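PDB 2D2E: SufC protein from Thermus thermophilus, which binds and hydrolyses ATP as a cytoplasmic ABC-type ATPase, probably serving the assembly of iron-sulfur clusters with other Suf proteins. Local coordinates for residues A[7-12]-A[17-22]; A[59-62]-A[67-70]; A[109-112]-A[116-119]. All coordinates share one frame; numbering follows the deposited sequence.

Interaction 1: residues A[7-12]-A[17-22]; sequences RDLWAS and TILKGV
The carbonyl oxygen of L9 is gripped by two successive amides of the antiparallel partner strand: V22 N at 3.0 Å from L9 O, and G21 N, which comes from above the carbonyl plane with a more bent bond (135°). G21 and V22 both face L9 in a G1 beta bulge. The fork recurs where I18 N lies in the carbonyl plane of A11, 2.9 Å from A11 O, and L19 N binds the same oxygen; this is a classic bulge.

On one face of the hairpin the W10 indole lies flat over the backbone of the other strand. G21 CA sits 3.7 Å from the centroid of its five-membered ring, a CH-pi contact, while K20 CB touches W10 CZ3 at 3.6 Å. With CG beside the backbone N (chi1 -65°), the ring is laid across K20 and G21, and W10 NE1 helps hold it, donating in the ring plane to D8 OD1 at 2.9 Å, from above the carboxylate plane. The G21 backbone, at positive phi, runs against this ring face.

The opposite face is apolar: L9 CD2 meets L19 CD1 at 3.7 Å, and A11 CB packs on L19 CB. L9, A11 and L19 touch helix 42-50, whose first turn carries K42 and S43 of the P-loop. The arrangement is a beta hairpin interrupted by beta bulges in the antiparallel beta subdomain of an ABC ATPase.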
loop_
_atom_site.group_PDB
_atom_site.type_symbol
_atom_site.label_atom_id
_atom_site.label_comp_id
_atom_site.label_asym_id
_atom_site.label_seq_id
_atom_site.Cartn_x
_atom_site.Cartn_y
_atom_site.Cartn_z
ATOM N N ARG A 7 -2.325 16.651 -0.793
ATOM C CA ARG A 7 -2.668 18.022 -0.435
ATOM C C ARG A 7 -3.892 18.580 -1.165
ATOM O O ARG A 7 -3.904 18.706 -2.389
ATOM C CB ARG A 7 -1.479 18.926 -0.706
ATOM C CG ARG A 7 -1.744 20.407 -0.449
ATOM C CD ARG A 7 -1.687 20.692 1.037
ATOM N NE ARG A 7 -1.788 22.124 1.324
ATOM C CZ ARG A 7 -2.886 22.714 1.797
ATOM N NH1 ARG A 7 -3.984 21.998 2.040
ATOM N NH2 ARG A 7 -2.887 24.025 2.026
ATOM N N ASP A 8 -4.912 18.927 -0.385
ATOM C CA ASP A 8 -6.161 19.519 -0.899
ATOM C C ASP A 8 -6.657 18.797 -2.143
ATOM O O ASP A 8 -6.935 19.427 -3.167
ATOM C CB ASP A 8 -5.937 20.995 -1.189
ATOM C CG ASP A 8 -7.173 21.756 -1.600
ATOM O OD1 ASP A 8 -8.240 21.549 -0.984
ATOM O OD2 ASP A 8 -7.081 22.577 -2.539
ATOM N N LEU A 9 -6.769 17.475 -2.042
ATOM C CA LEU A 9 -7.169 16.679 -3.187
ATOM C C LEU A 9 -8.669 16.547 -3.398
ATOM O O LEU A 9 -9.389 16.131 -2.499
ATOM C CB LEU A 9 -6.551 15.277 -3.078
ATOM C CG LEU A 9 -6.730 14.382 -4.295
ATOM C CD1 LEU A 9 -5.935 14.960 -5.472
ATOM C CD2 LEU A 9 -6.238 12.979 -3.981
ATOM N N TRP A 10 -9.122 16.923 -4.590
ATOM C CA TRP A 10 -10.523 16.808 -4.966
ATOM C C TRP A 10 -10.567 15.938 -6.197
ATOM O O TRP A 10 -9.805 16.157 -7.144
ATOM C CB TRP A 10 -11.128 18.192 -5.269
ATOM C CG TRP A 10 -11.172 19.080 -4.089
ATOM C CD1 TRP A 10 -10.123 19.753 -3.526
ATOM C CD2 TRP A 10 -12.313 19.360 -3.277
ATOM N NE1 TRP A 10 -10.538 20.420 -2.411
ATOM C CE2 TRP A 10 -11.880 20.196 -2.228
ATOM C CE3 TRP A 10 -13.667 18.973 -3.326
ATOM C CZ2 TRP A 10 -12.746 20.667 -1.240
ATOM C CZ3 TRP A 10 -14.526 19.440 -2.342
ATOM C CH2 TRP A 10 -14.063 20.273 -1.310
ATOM N N ALA A 11 -11.441 14.938 -6.209
ATOM C CA ALA A 11 -11.506 14.042 -7.349
ATOM C C ALA A 11 -12.921 13.526 -7.557
ATOM O O ALA A 11 -13.728 13.508 -6.629
ATOM C CB ALA A 11 -10.555 12.868 -7.141
ATOM N N SER A 12 -13.213 13.135 -8.788
ATOM C CA SER A 12 -14.528 12.610 -9.123
ATOM C C SER A 12 -14.420 11.406 -10.055
ATOM O O SER A 12 -13.356 11.138 -10.602
ATOM C CB SER A 12 -15.383 13.722 -9.752
ATOM O OG SER A 12 -14.610 14.569 -10.579
ATOM N N THR A 17 -18.401 13.797 -7.458
ATOM C CA THR A 17 -17.269 14.098 -6.573
ATOM C C THR A 17 -17.176 13.114 -5.416
ATOM O O THR A 17 -18.101 13.016 -4.597
ATOM C CB THR A 17 -17.372 15.516 -5.984
ATOM O OG1 THR A 17 -17.498 16.469 -7.045
ATOM C CG2 THR A 17 -16.118 15.853 -5.181
ATOM N N ILE A 18 -16.066 12.383 -5.345
ATOM C CA ILE A 18 -15.888 11.424 -4.265
ATOM C C ILE A 18 -14.871 11.889 -3.225
ATOM O O ILE A 18 -15.081 11.673 -2.035
ATOM C CB ILE A 18 -15.503 10.009 -4.788
ATOM C CG1 ILE A 18 -14.141 10.033 -5.484
ATOM C CG2 ILE A 18 -16.597 9.492 -5.722
ATOM C CD1 ILE A 18 -14.149 10.643 -6.846
ATOM N N LEU A 19 -13.777 12.522 -3.653
ATOM C CA LEU A 19 -12.795 13.036 -2.684
ATOM C C LEU A 19 -13.028 14.536 -2.554
ATOM O O LEU A 19 -13.063 15.272 -3.554
ATOM C CB LEU A 19 -11.352 12.749 -3.098
ATOM C CG LEU A 19 -10.952 11.275 -3.216
ATOM C CD1 LEU A 19 -9.439 11.170 -3.448
ATOM C CD2 LEU A 19 -11.357 10.522 -1.942
ATOM N N LYS A 20 -13.211 14.972 -1.316
ATOM C CA LYS A 20 -13.546 16.358 -1.043
ATOM C C LYS A 20 -12.550 17.107 -0.188
ATOM O O LYS A 20 -12.886 17.574 0.895
ATOM C CB LYS A 20 -14.947 16.393 -0.409
ATOM C CG LYS A 20 -16.034 15.845 -1.342
ATOM C CD LYS A 20 -17.370 15.632 -0.621
ATOM C CE LYS A 20 -18.422 15.134 -1.594
ATOM N NZ LYS A 20 -19.668 14.705 -0.885
ATOM N N GLY A 21 -11.318 17.220 -0.692
ATOM C CA GLY A 21 -10.282 17.953 0.020
ATOM C C GLY A 21 -9.506 17.105 1.007
ATOM O O GLY A 21 -9.509 17.369 2.205
ATOM N N VAL A 22 -8.846 16.083 0.477
ATOM C CA VAL A 22 -8.061 15.153 1.277
ATOM C C VAL A 22 -6.707 15.758 1.623
ATOM O O VAL A 22 -6.003 16.235 0.744
ATOM C CB VAL A 22 -7.814 13.844 0.500
ATOM C CG1 VAL A 22 -6.911 12.903 1.332
ATOM C CG2 VAL A 22 -9.138 13.141 0.214
#

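Interaction 2: residues A[59-62]-A[67-70]; sequences RGEI and ENIL
This is a beta-hairpin contact, in the short hairpin of strands 60-64 and 67-68 and the loop that follows it, and it combines one shared carbonyl with a small apolar patch. I62 O takes I69 N at 2.8 Å, nearly along the C=O axis. The N68 amide adds a second, longer bond to the same oxygen, with ND2 3.2 Å from I62 O and above the carbonyl plane. A chi1 of -173° sets the N68 amide opposite its own N and back toward strand 60-64. Its OD1 is held by a water, which donates to N68 OD1 and to G60 O, both at 2.9 Å. An alanine here is likely to leave I62 O with one donor fewer and the bridging water without its second acceptor.

On the aliphatic side, I62 CG2 rests against I69 CG1 at 3.7 Å, and I62 CD1 is pressed to 3.4 Å from L70 CD2, tight for two methyls. The other branch of L70, CD1, lies against the backbone of G60 and E61. I69 also packs on L64 and L82. The whole is a beta hairpin at the edge of the antiparallel beta subdomain of an ABC ATPase.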
loop_
_atom_site.group_PDB
_atom_site.type_symbol
_atom_site.label_atom_id
_atom_site.label_comp_id
_atom_site.label_asym_id
_atom_site.label_seq_id
_atom_site.Cartn_x
_atom_site.Cartn_y
_atom_site.Cartn_z
ATOM N N ARG A 59 -8.678 19.192 -8.172
ATOM C CA ARG A 59 -7.819 20.129 -7.486
ATOM C C ARG A 59 -6.884 19.317 -6.593
ATOM O O ARG A 59 -7.168 18.146 -6.308
ATOM C CB ARG A 59 -8.685 21.068 -6.637
ATOM C CG ARG A 59 -7.892 22.002 -5.757
ATOM C CD ARG A 59 -8.773 22.732 -4.749
ATOM N NE ARG A 59 -9.542 23.810 -5.354
ATOM C CZ ARG A 59 -9.667 25.019 -4.818
ATOM N NH1 ARG A 59 -9.067 25.303 -3.666
ATOM N NH2 ARG A 59 -10.394 25.944 -5.433
ATOM N N GLY A 60 -5.765 19.920 -6.192
ATOM C CA GLY A 60 -4.831 19.230 -5.311
ATOM C C GLY A 60 -3.553 18.691 -5.918
ATOM O O GLY A 60 -3.319 18.769 -7.124
ATOM N N GLU A 61 -2.716 18.129 -5.052
ATOM C CA GLU A 61 -1.445 17.548 -5.462
ATOM C C GLU A 61 -1.125 16.332 -4.607
ATOM O O GLU A 61 -1.705 16.146 -3.534
ATOM C CB GLU A 61 -0.306 18.538 -5.235
ATOM C CG GLU A 61 -0.315 19.770 -6.087
ATOM C CD GLU A 61 0.899 20.619 -5.791
ATOM O OE1 GLU A 61 1.034 21.069 -4.638
ATOM O OE2 GLU A 61 1.725 20.822 -6.704
ATOM N N ILE A 62 -0.220 15.504 -5.112
ATOM C CA ILE A 62 0.280 14.353 -4.373
ATOM C C ILE A 62 1.805 14.507 -4.528
ATOM O O ILE A 62 2.350 14.369 -5.634
ATOM C CB ILE A 62 -0.167 13.011 -4.973
ATOM C CG1 ILE A 62 -1.689 12.860 -4.852
ATOM C CG2 ILE A 62 0.510 11.872 -4.225
ATOM C CD1 ILE A 62 -2.204 11.482 -5.246
ATOM N N GLU A 67 8.126 16.214 -4.925
ATOM C CA GLU A 67 7.664 16.259 -6.316
ATOM C C GLU A 67 6.217 15.818 -6.524
ATOM O O GLU A 67 5.792 14.778 -6.012
ATOM C CB GLU A 67 8.540 15.380 -7.204
ATOM C CG GLU A 67 10.023 15.537 -7.027
ATOM C CD GLU A 67 10.779 14.584 -7.923
ATOM O OE1 GLU A 67 10.698 14.749 -9.157
ATOM O OE2 GLU A 67 11.438 13.665 -7.400
ATOM N N ASN A 68 5.475 16.602 -7.305
ATOM C CA ASN A 68 4.075 16.308 -7.617
ATOM C C ASN A 68 4.057 15.122 -8.586
ATOM O O ASN A 68 4.661 15.179 -9.661
ATOM C CB ASN A 68 3.430 17.555 -8.258
ATOM C CG ASN A 68 1.916 17.418 -8.477
ATOM O OD1 ASN A 68 1.286 18.317 -9.046
ATOM N ND2 ASN A 68 1.332 16.315 -8.029
ATOM N N ILE A 69 3.384 14.037 -8.215
ATOM C CA ILE A 69 3.342 12.865 -9.083
ATOM C C ILE A 69 2.008 12.641 -9.773
ATOM O O ILE A 69 1.848 11.658 -10.492
ATOM C CB ILE A 69 3.686 11.572 -8.298
ATOM C CG1 ILE A 69 2.631 11.304 -7.211
ATOM C CG2 ILE A 69 5.073 11.701 -7.712
ATOM C CD1 ILE A 69 2.840 9.973 -6.468
ATOM N N LEU A 70 1.049 13.544 -9.566
ATOM C CA LEU A 70 -0.268 13.371 -10.165
ATOM C C LEU A 70 -0.258 13.249 -11.679
ATOM O O LEU A 70 -1.103 12.567 -12.243
ATOM C CB LEU A 70 -1.208 14.513 -9.758
ATOM C CG LEU A 70 -1.857 14.402 -8.382
ATOM C CD1 LEU A 70 -2.852 15.531 -8.194
ATOM C CD2 LEU A 70 -2.561 13.055 -8.257
HETATM O O HOH W 1 -1.331 19.471 -9.185
#

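Interaction 3: residues A[109-112]-A[116-119]; sequences LGRE and AEFW
R111 and E117 meet end-on in a bidentate salt bridge. NH1 of R111 donates to OE1 of E117 at 2.9 Å, and NH2 of R111 to OE2 of E117 at the same 2.9 Å, each oxygen using its syn lone pair on the side of the other oxygen. The bonds are fairly straight, at 158° and 164°, and both acceptors lie near the guanidinium plane. The two flat groups are not quite coplanar, their planes standing 31° apart.

Around this pair, each group has a further partner. R111 NH1 also donates to the backbone oxygen E112 O at 3.1 Å, which ties the guanidinium to its own loop and helps to fix its rotation. One face of the guanidinium is covered toward the rim by L109 CD1, which lies 3.9 Å from E117 OE2. The carboxylate has a second cation, K121, in a salt bridge at OE2 one turn further along the same helix, so its negative charge is probably well compensated.

Both side chains reach out to meet from opposite directions. E117 is fully extended, and R111 is extended from CG to NE. G110, the first residue beyond helix 97-109, has positive phi, and the chain leaves the helix there just before R111. The bridge ties the loop after helix 97-109 to the first turn of helix 115-129, while F118, on the latter helix, packs against L101 and R102 of the former.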
loop_
_atom_site.group_PDB
_atom_site.type_symbol
_atom_site.label_atom_id
_atom_site.label_comp_id
_atom_site.label_asym_id
_atom_site.label_seq_id
_atom_site.Cartn_x
_atom_site.Cartn_y
_atom_site.Cartn_z
ATOM N N LEU A 109 13.725 -1.668 -12.221
ATOM C CA LEU A 109 15.080 -1.127 -12.343
ATOM C C LEU A 109 15.474 -0.647 -13.746
ATOM O O LEU A 109 16.449 0.101 -13.899
ATOM C CB LEU A 109 16.092 -2.169 -11.841
ATOM C CG LEU A 109 16.045 -2.557 -10.355
ATOM C CD1 LEU A 109 17.078 -3.639 -10.038
ATOM C CD2 LEU A 109 16.310 -1.318 -9.499
ATOM N N GLY A 110 14.734 -1.079 -14.766
ATOM C CA GLY A 110 15.032 -0.677 -16.137
ATOM C C GLY A 110 16.267 -1.331 -16.742
ATOM O O GLY A 110 16.872 -0.792 -17.681
ATOM N N ARG A 111 16.649 -2.497 -16.225
ATOM C CA ARG A 111 17.824 -3.193 -16.729
ATOM C C ARG A 111 17.773 -4.668 -16.376
ATOM O O ARG A 111 16.940 -5.099 -15.573
ATOM C CB ARG A 111 19.095 -2.588 -16.125
ATOM C CG ARG A 111 19.154 -2.675 -14.600
ATOM C CD ARG A 111 20.534 -2.329 -14.075
ATOM N NE ARG A 111 20.547 -2.212 -12.623
ATOM C CZ ARG A 111 20.635 -3.243 -11.785
ATOM N NH1 ARG A 111 20.726 -4.489 -12.245
ATOM N NH2 ARG A 111 20.625 -3.026 -10.480
ATOM N N GLU A 112 18.658 -5.448 -16.980
ATOM C CA GLU A 112 18.693 -6.860 -16.668
ATOM C C GLU A 112 19.230 -6.955 -15.246
ATOM O O GLU A 112 19.932 -6.052 -14.775
ATOM C CB GLU A 112 19.632 -7.602 -17.636
ATOM N N ALA A 116 23.220 -13.392 -9.637
ATOM C CA ALA A 116 23.819 -13.059 -8.351
ATOM C C ALA A 116 23.064 -11.962 -7.603
ATOM O O ALA A 116 22.738 -12.098 -6.423
ATOM C CB ALA A 116 25.287 -12.663 -8.530
ATOM N N GLU A 117 22.777 -10.870 -8.300
ATOM C CA GLU A 117 22.057 -9.771 -7.678
ATOM C C GLU A 117 20.659 -10.236 -7.294
ATOM O O GLU A 117 20.170 -9.957 -6.189
ATOM C CB GLU A 117 21.934 -8.584 -8.652
ATOM C CG GLU A 117 21.221 -7.383 -8.045
ATOM C CD GLU A 117 20.990 -6.246 -9.039
ATOM O OE1 GLU A 117 21.494 -6.334 -10.173
ATOM O OE2 GLU A 117 20.303 -5.261 -8.677
ATOM N N PHE A 118 20.017 -10.952 -8.209
ATOM C CA PHE A 118 18.665 -11.413 -7.951
ATOM C C PHE A 118 18.608 -12.297 -6.718
ATOM O O PHE A 118 17.843 -12.029 -5.789
ATOM C CB PHE A 118 18.113 -12.212 -9.137
ATOM C CG PHE A 118 16.771 -12.832 -8.864
ATOM C CD1 PHE A 118 15.630 -12.048 -8.833
ATOM C CD2 PHE A 118 16.653 -14.202 -8.635
ATOM C CE1 PHE A 118 14.375 -12.609 -8.575
ATOM C CE2 PHE A 118 15.405 -14.778 -8.373
ATOM C CZ PHE A 118 14.256 -13.966 -8.347
ATOM N N TRP A 119 19.426 -13.345 -6.687
ATOM C CA TRP A 119 19.354 -14.242 -5.540
ATOM C C TRP A 119 19.841 -13.653 -4.231
ATOM O O TRP A 119 19.370 -14.041 -3.155
ATOM C CB TRP A 119 20.075 -15.566 -5.847
ATOM C CG TRP A 119 19.248 -16.459 -6.730
ATOM C CD1 TRP A 119 19.436 -16.716 -8.065
ATOM C CD2 TRP A 119 18.069 -17.164 -6.349
ATOM N NE1 TRP A 119 18.438 -17.541 -8.532
ATOM C CE2 TRP A 119 17.588 -17.833 -7.499
ATOM C CE3 TRP A 119 17.367 -17.299 -5.144
ATOM C CZ2 TRP A 119 16.436 -18.625 -7.475
ATOM C CZ3 TRP A 119 16.225 -18.087 -5.124
ATOM C CH2 TRP A 119 15.774 -18.742 -6.284
#

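In the fold
Interactions 1 and 2 belong to one antiparallel sheet, their centres 12 Å apart: strand 3-13 pairs with strand 60-64, with R7 N probably bonded to E61 O and W10 N to R59 O, both at 2.9 Å. L9 CD1 also packs on L70 CD1. Interaction 1 lies nearest the nucleotide site: the I18 side chain is about 3 Å from that of T44 and the L19 side chain about 4 Å from G41 at nearest atoms. T44 and G41 bind ADP in another structure of this protein, though none is bound here. I62 of interaction 2 is about 10 Å from T44. Interaction 3 stands apart, centred 38 Å from interaction 1 and 31 Å from interaction 2.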